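Local coordinates for protein lipase (PDB 1LGY) that hydrolyses the ester bonds of triacylglycerols and of their partial glycerides, with a strong preference for the outer 1 and 3 positions, releasing fatty acids, at residues R203-H208 against P250-L255; N36-V41 against G50-T55. All coordinates share one frame; numbering follows the deposited sequence.

Contact 1 (R203-H208 against P250-L255)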
loop_
_atom_site.group_PDB
_atom_site.type_symbol
_atom_site.label_atom_id
_atom_site.label_comp_id
_atom_site.label_asym_id
_atom_site.label_seq_id
_atom_site.Cartn_x
_atom_site.Cartn_y
_atom_site.Cartn_z
ATOM N N ARG A 203 -8.733 6.905 13.875
ATOM C CA ARG A 203 -7.945 8.108 13.976
ATOM C C ARG A 203 -6.471 8.023 13.575
ATOM O O ARG A 203 -5.726 8.964 13.836
ATOM C CB ARG A 203 -8.138 8.580 15.422
ATOM C CG ARG A 203 -9.598 8.897 15.771
ATOM C CD ARG A 203 -9.681 9.357 17.220
ATOM N NE ARG A 203 -10.990 9.839 17.647
ATOM C CZ ARG A 203 -11.619 10.882 17.067
ATOM N NH1 ARG A 203 -11.081 11.531 16.042
ATOM N NH2 ARG A 203 -12.769 11.381 17.548
ATOM N N ASP A 204 -6.005 6.942 12.921
ATOM C CA ASP A 204 -4.638 6.783 12.404
ATOM C C ASP A 204 -4.183 8.079 11.741
ATOM O O ASP A 204 -4.907 8.571 10.879
ATOM C CB ASP A 204 -4.608 5.619 11.380
ATOM C CG ASP A 204 -3.262 5.175 10.818
ATOM O OD1 ASP A 204 -2.244 5.740 11.170
ATOM O OD2 ASP A 204 -3.195 4.242 10.028
ATOM N N ILE A 205 -3.048 8.617 12.233
ATOM C CA ILE A 205 -2.402 9.851 11.806
ATOM C C ILE A 205 -1.886 9.813 10.378
ATOM O O ILE A 205 -1.902 10.845 9.691
ATOM C CB ILE A 205 -1.056 10.283 12.482
ATOM C CG1 ILE A 205 -1.009 9.846 13.867
ATOM C CG2 ILE A 205 -0.882 11.818 12.400
ATOM C CD1 ILE A 205 0.108 10.522 14.694
ATOM N N VAL A 206 -1.261 8.665 10.045
ATOM C CA VAL A 206 -0.434 8.586 8.852
ATOM C C VAL A 206 -1.139 8.858 7.538
ATOM O O VAL A 206 -0.501 9.562 6.752
ATOM C CB VAL A 206 0.290 7.216 8.850
ATOM C CG1 VAL A 206 1.324 7.146 7.720
ATOM C CG2 VAL A 206 1.050 7.031 10.177
ATOM N N PRO A 207 -2.399 8.519 7.208
ATOM C CA PRO A 207 -3.053 9.000 5.979
ATOM C C PRO A 207 -3.313 10.503 5.898
ATOM O O PRO A 207 -3.778 11.026 4.882
ATOM C CB PRO A 207 -4.325 8.209 5.865
ATOM C CG PRO A 207 -4.006 6.980 6.653
ATOM C CD PRO A 207 -3.182 7.476 7.830
ATOM N N HIS A 208 -2.959 11.189 6.989
ATOM C CA HIS A 208 -3.136 12.613 7.119
ATOM C C HIS A 208 -1.847 13.389 6.969
ATOM O O HIS A 208 -1.845 14.620 6.998
ATOM C CB HIS A 208 -3.797 12.850 8.469
ATOM C CG HIS A 208 -5.210 12.272 8.480
ATOM N ND1 HIS A 208 -6.207 12.587 7.639
ATOM C CD2 HIS A 208 -5.676 11.328 9.365
ATOM C CE1 HIS A 208 -7.257 11.868 7.979
ATOM N NE2 HIS A 208 -6.918 11.126 9.015
ATOM N N PRO A 250 -8.293 17.453 13.982
ATOM C CA PRO A 250 -6.976 17.082 14.488
ATOM C C PRO A 250 -6.915 15.977 15.531
ATOM O O PRO A 250 -5.835 15.722 16.052
ATOM C CB PRO A 250 -6.410 18.380 15.015
ATOM C CG PRO A 250 -7.327 19.416 14.472
ATOM C CD PRO A 250 -8.654 18.738 14.579
ATOM N N PHE A 251 -8.035 15.293 15.829
ATOM C CA PHE A 251 -8.110 14.264 16.874
ATOM C C PHE A 251 -7.662 12.989 16.181
ATOM O O PHE A 251 -8.443 12.146 15.706
ATOM C CB PHE A 251 -9.562 14.124 17.400
ATOM C CG PHE A 251 -10.338 15.443 17.397
ATOM C CD1 PHE A 251 -9.758 16.627 17.895
ATOM C CD2 PHE A 251 -11.613 15.472 16.806
ATOM C CE1 PHE A 251 -10.455 17.826 17.781
ATOM C CE2 PHE A 251 -12.299 16.689 16.702
ATOM C CZ PHE A 251 -11.721 17.864 17.186
ATOM N N THR A 252 -6.324 12.932 16.183
ATOM C CA THR A 252 -5.548 11.959 15.435
ATOM C C THR A 252 -4.603 11.237 16.403
ATOM O O THR A 252 -4.251 11.783 17.457
ATOM C CB THR A 252 -4.924 12.859 14.325
ATOM O OG1 THR A 252 -5.511 12.504 13.072
ATOM C CG2 THR A 252 -3.450 12.793 14.329
ATOM N N SER A 253 -4.144 10.021 16.011
ATOM C CA SER A 253 -3.433 9.106 16.892
ATOM C C SER A 253 -2.491 8.149 16.205
ATOM O O SER A 253 -2.871 7.541 15.220
ATOM C CB SER A 253 -4.461 8.280 17.682
ATOM O OG SER A 253 -3.829 7.248 18.423
ATOM N N ILE A 254 -1.279 7.923 16.687
ATOM C CA ILE A 254 -0.408 6.968 16.013
ATOM C C ILE A 254 -0.753 5.559 16.404
ATOM O O ILE A 254 -0.415 4.602 15.705
ATOM C CB ILE A 254 1.091 7.268 16.339
ATOM C CG1 ILE A 254 1.985 6.356 15.522
ATOM C CG2 ILE A 254 1.350 7.127 17.829
ATOM C CD1 ILE A 254 2.078 6.724 14.028
ATOM N N LEU A 255 -1.490 5.436 17.509
ATOM C CA LEU A 255 -1.823 4.117 18.024
ATOM C C LEU A 255 -2.818 3.356 17.134
ATOM O O LEU A 255 -2.830 2.114 17.041
ATOM C CB LEU A 255 -2.299 4.337 19.498
ATOM C CG LEU A 255 -1.209 4.564 20.610
ATOM C CD1 LEU A 255 -0.671 5.986 20.605
ATOM C CD2 LEU A 255 -1.821 4.416 21.997
#
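Backbone bonds on both sides of D204 tie the two loops together: S253 N gives its hydrogen to R203 O at 2.9 Å, and I205 N gives one to S253 O at 3.2 Å. Together they make a single beta bridge between D204 and S253. D204 CA-H also leans on S253 O, at 3.4 Å.

The one side-chain bond across the contact comes from R203. Its chain, extended from CG to NE, runs beside the main chain of F251 until NH1 meets F251 O at 2.7 Å, on a lone pair in the carbonyl plane but 33° out of the guanidinium plane. F251 CB lies over a guanidinium face. Arginine suits this partly exposed place: CG and CD lie alongside F251 O, and NH1 bonds to it.

Branched side chains meet through their carbons farther along. I205 CD1 reaches I254 CB at 3.8 Å, V206 CG2 touches I254 CD1, and I205 CG2 presses on the T252 methyl CG2 at 3.4 Å, tighter than usual. T252 OG1 is buried without a polar partner in the model.

D204 CB points away from 250-255; with CG anti to the backbone N (chi1 -174°), the carboxylate comes nearer again. OD1 accepts from V206 N in an Asx turn, and OD2 bonds to Y260 and H257. The bridge thus fixes the D204 backbone while these bonds limit carboxylate rotation, consistent with its place in the catalytic triad.

Contact 2 (N36-V41 against G50-T55)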
loop_
_atom_site.group_PDB
_atom_site.type_symbol
_atom_site.label_atom_id
_atom_site.label_comp_id
_atom_site.label_asym_id
_atom_site.label_seq_id
_atom_site.Cartn_x
_atom_site.Cartn_y
_atom_site.Cartn_z
ATOM N N ASN A 36 13.169 -15.211 4.169
ATOM C CA ASN A 36 12.742 -15.984 3.030
ATOM C C ASN A 36 11.931 -17.243 3.315
ATOM O O ASN A 36 12.041 -18.277 2.657
ATOM C CB ASN A 36 13.948 -16.311 2.189
ATOM C CG ASN A 36 13.994 -15.469 0.909
ATOM O OD1 ASN A 36 13.339 -15.770 -0.102
ATOM N ND2 ASN A 36 14.798 -14.402 0.912
ATOM N N LYS A 37 10.965 -17.105 4.236
ATOM C CA LYS A 37 10.051 -18.181 4.596
ATOM C C LYS A 37 8.607 -17.713 4.755
ATOM O O LYS A 37 8.299 -16.641 5.259
ATOM C CB LYS A 37 10.473 -18.819 5.899
ATOM C CG LYS A 37 11.709 -19.652 5.786
ATOM C CD LYS A 37 12.196 -20.131 7.131
ATOM C CE LYS A 37 13.283 -19.175 7.522
ATOM N NZ LYS A 37 13.774 -19.546 8.833
ATOM N N TRP A 38 7.685 -18.583 4.375
ATOM C CA TRP A 38 6.291 -18.262 4.419
ATOM C C TRP A 38 5.734 -19.144 5.502
ATOM O O TRP A 38 4.892 -20.019 5.257
ATOM C CB TRP A 38 5.706 -18.562 3.050
ATOM C CG TRP A 38 4.398 -17.868 2.801
ATOM C CD1 TRP A 38 3.260 -18.556 2.487
ATOM C CD2 TRP A 38 4.211 -16.512 2.878
ATOM N NE1 TRP A 38 2.338 -17.633 2.384
ATOM C CE2 TRP A 38 2.853 -16.411 2.606
ATOM C CE3 TRP A 38 4.960 -15.363 3.134
ATOM C CZ2 TRP A 38 2.248 -15.169 2.603
ATOM C CZ3 TRP A 38 4.331 -14.114 3.126
ATOM C CH2 TRP A 38 2.967 -14.016 2.862
ATOM N N ASP A 39 6.204 -18.955 6.725
ATOM C CA ASP A 39 5.626 -19.771 7.765
ATOM C C ASP A 39 5.202 -18.972 8.986
ATOM O O ASP A 39 5.405 -19.301 10.160
ATOM C CB ASP A 39 6.635 -20.878 8.128
ATOM C CG ASP A 39 7.953 -20.484 8.757
ATOM O OD1 ASP A 39 8.161 -19.312 9.097
ATOM O OD2 ASP A 39 8.782 -21.389 8.908
ATOM N N CYS A 40 4.586 -17.864 8.677
ATOM C CA CYS A 40 4.198 -16.992 9.740
ATOM C C CYS A 40 2.701 -17.182 9.946
ATOM O O CYS A 40 2.068 -17.875 9.141
ATOM C CB CYS A 40 4.708 -15.636 9.245
ATOM S SG CYS A 40 3.617 -14.683 8.181
ATOM N N VAL A 41 2.066 -16.615 10.979
ATOM C CA VAL A 41 0.686 -16.956 11.255
ATOM C C VAL A 41 -0.130 -16.284 10.196
ATOM O O VAL A 41 -0.778 -17.005 9.459
ATOM C CB VAL A 41 0.262 -16.484 12.655
ATOM C CG1 VAL A 41 -1.215 -16.828 12.856
ATOM C CG2 VAL A 41 1.059 -17.183 13.740
ATOM N N GLY A 50 1.805 -20.124 -0.665
ATOM C CA GLY A 50 2.688 -19.145 -1.233
ATOM C C GLY A 50 4.111 -19.616 -1.342
ATOM O O GLY A 50 4.675 -20.247 -0.447
ATOM N N LYS A 51 4.655 -19.352 -2.522
ATOM C CA LYS A 51 6.059 -19.572 -2.791
ATOM C C LYS A 51 6.726 -18.202 -2.803
ATOM O O LYS A 51 6.401 -17.433 -3.714
ATOM C CB LYS A 51 6.279 -20.243 -4.168
ATOM C CG LYS A 51 5.942 -21.721 -4.280
ATOM C CD LYS A 51 4.535 -21.957 -4.901
ATOM C CE LYS A 51 4.132 -23.466 -4.875
ATOM N NZ LYS A 51 2.764 -23.769 -5.295
ATOM N N ILE A 52 7.600 -17.843 -1.831
ATOM C CA ILE A 52 8.334 -16.575 -1.892
ATOM C C ILE A 52 9.270 -16.557 -3.107
ATOM O O ILE A 52 10.237 -17.306 -3.169
ATOM C CB ILE A 52 9.200 -16.314 -0.593
ATOM C CG1 ILE A 52 8.293 -15.917 0.537
ATOM C CG2 ILE A 52 10.201 -15.155 -0.795
ATOM C CD1 ILE A 52 9.044 -15.351 1.768
ATOM N N ILE A 53 9.038 -15.727 -4.111
ATOM C CA ILE A 53 9.923 -15.691 -5.274
ATOM C C ILE A 53 11.194 -14.906 -4.938
ATOM O O ILE A 53 12.296 -15.306 -5.302
ATOM C CB ILE A 53 9.178 -15.037 -6.485
ATOM C CG1 ILE A 53 7.799 -15.642 -6.727
ATOM C CG2 ILE A 53 9.994 -15.277 -7.748
ATOM C CD1 ILE A 53 7.924 -17.138 -6.879
ATOM N N THR A 54 11.082 -13.787 -4.212
ATOM C CA THR A 54 12.243 -13.014 -3.823
ATOM C C THR A 54 11.952 -12.166 -2.598
ATOM O O THR A 54 10.795 -11.955 -2.264
ATOM C CB THR A 54 12.663 -12.115 -5.001
ATOM O OG1 THR A 54 14.065 -12.067 -4.843
ATOM C CG2 THR A 54 12.099 -10.675 -5.043
ATOM N N THR A 55 12.949 -11.652 -1.891
ATOM C CA THR A 55 12.742 -10.584 -0.916
ATOM C C THR A 55 13.836 -9.599 -1.248
ATOM O O THR A 55 14.853 -10.026 -1.791
ATOM C CB THR A 55 12.915 -11.049 0.516
ATOM O OG1 THR A 55 14.297 -11.337 0.675
ATOM C CG2 THR A 55 12.078 -12.286 0.851
#
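N36 ND2 and T55 OG1 stand 3.1 Å apart, the closest polar approach between the loop 36-41 and the edge strand. The amide also lies against the methyl, with ND2 3.4 Å from T55 CG2, so both branches of the threonine lie beside the same amide. The backbone of N36 lies in the left-handed helical region, which asparagine tolerates better than most residues.

I52 fills the middle. Its two branches diverge: CG2 approaches N36 OD1 at 3.3 Å, while the longer arm carries CD1 to 3.6 Å from K37 N. On the way CG1 passes W38 CE3 at 4.3 Å, a looser apolar contact. A branched aliphatic side chain suits this spot because it can touch amide, main chain and indole at once.

W38 meets the other segment obliquely. CG is anti to the backbone N (chi1 -161°), which sends the indole toward G50, where CD1 lies 3.7 Å from G50 O and NE1 3.9 Å from G50 CA. With no side chain on G50, the indole comes close to its main chain. The buried indole N-H is satisfied by V47 O.

The contact covers one face of 51-58, the outermost strand of the main sheet, where I52 and W38 both rest on L68 of the adjacent strand 63-70. A classic bulge at I53 and T54, opposite V67, puts these two on the other side, where they touch V126 of helix 110-133. W38 also meets T26 of helix 11-26, and C40, disulfide-bonded to C43, is the N-cap of helix 41-46.

Along the chain the two contacts come in series, contact 2 closing before contact 1 opens. Their centres lie 31 Å apart and their nearest atoms about 19 Å, so they do not touch. The large mixed sheet of this alpha/beta-hydrolase links them: contact 2 includes residues 51-55 of its edge strand 51-58, while in contact 1 segment 203-208 follows strand 196-201, four strands intervening in the sheet order. The strand carrying the chain to the nucleophile S145, 138-144, is among those four. Contact 1 therefore belongs to the catalytic loops beyond the strand ends, whereas contact 2 joins an early surface loop to the sheet's margin, away from the catalytic residues.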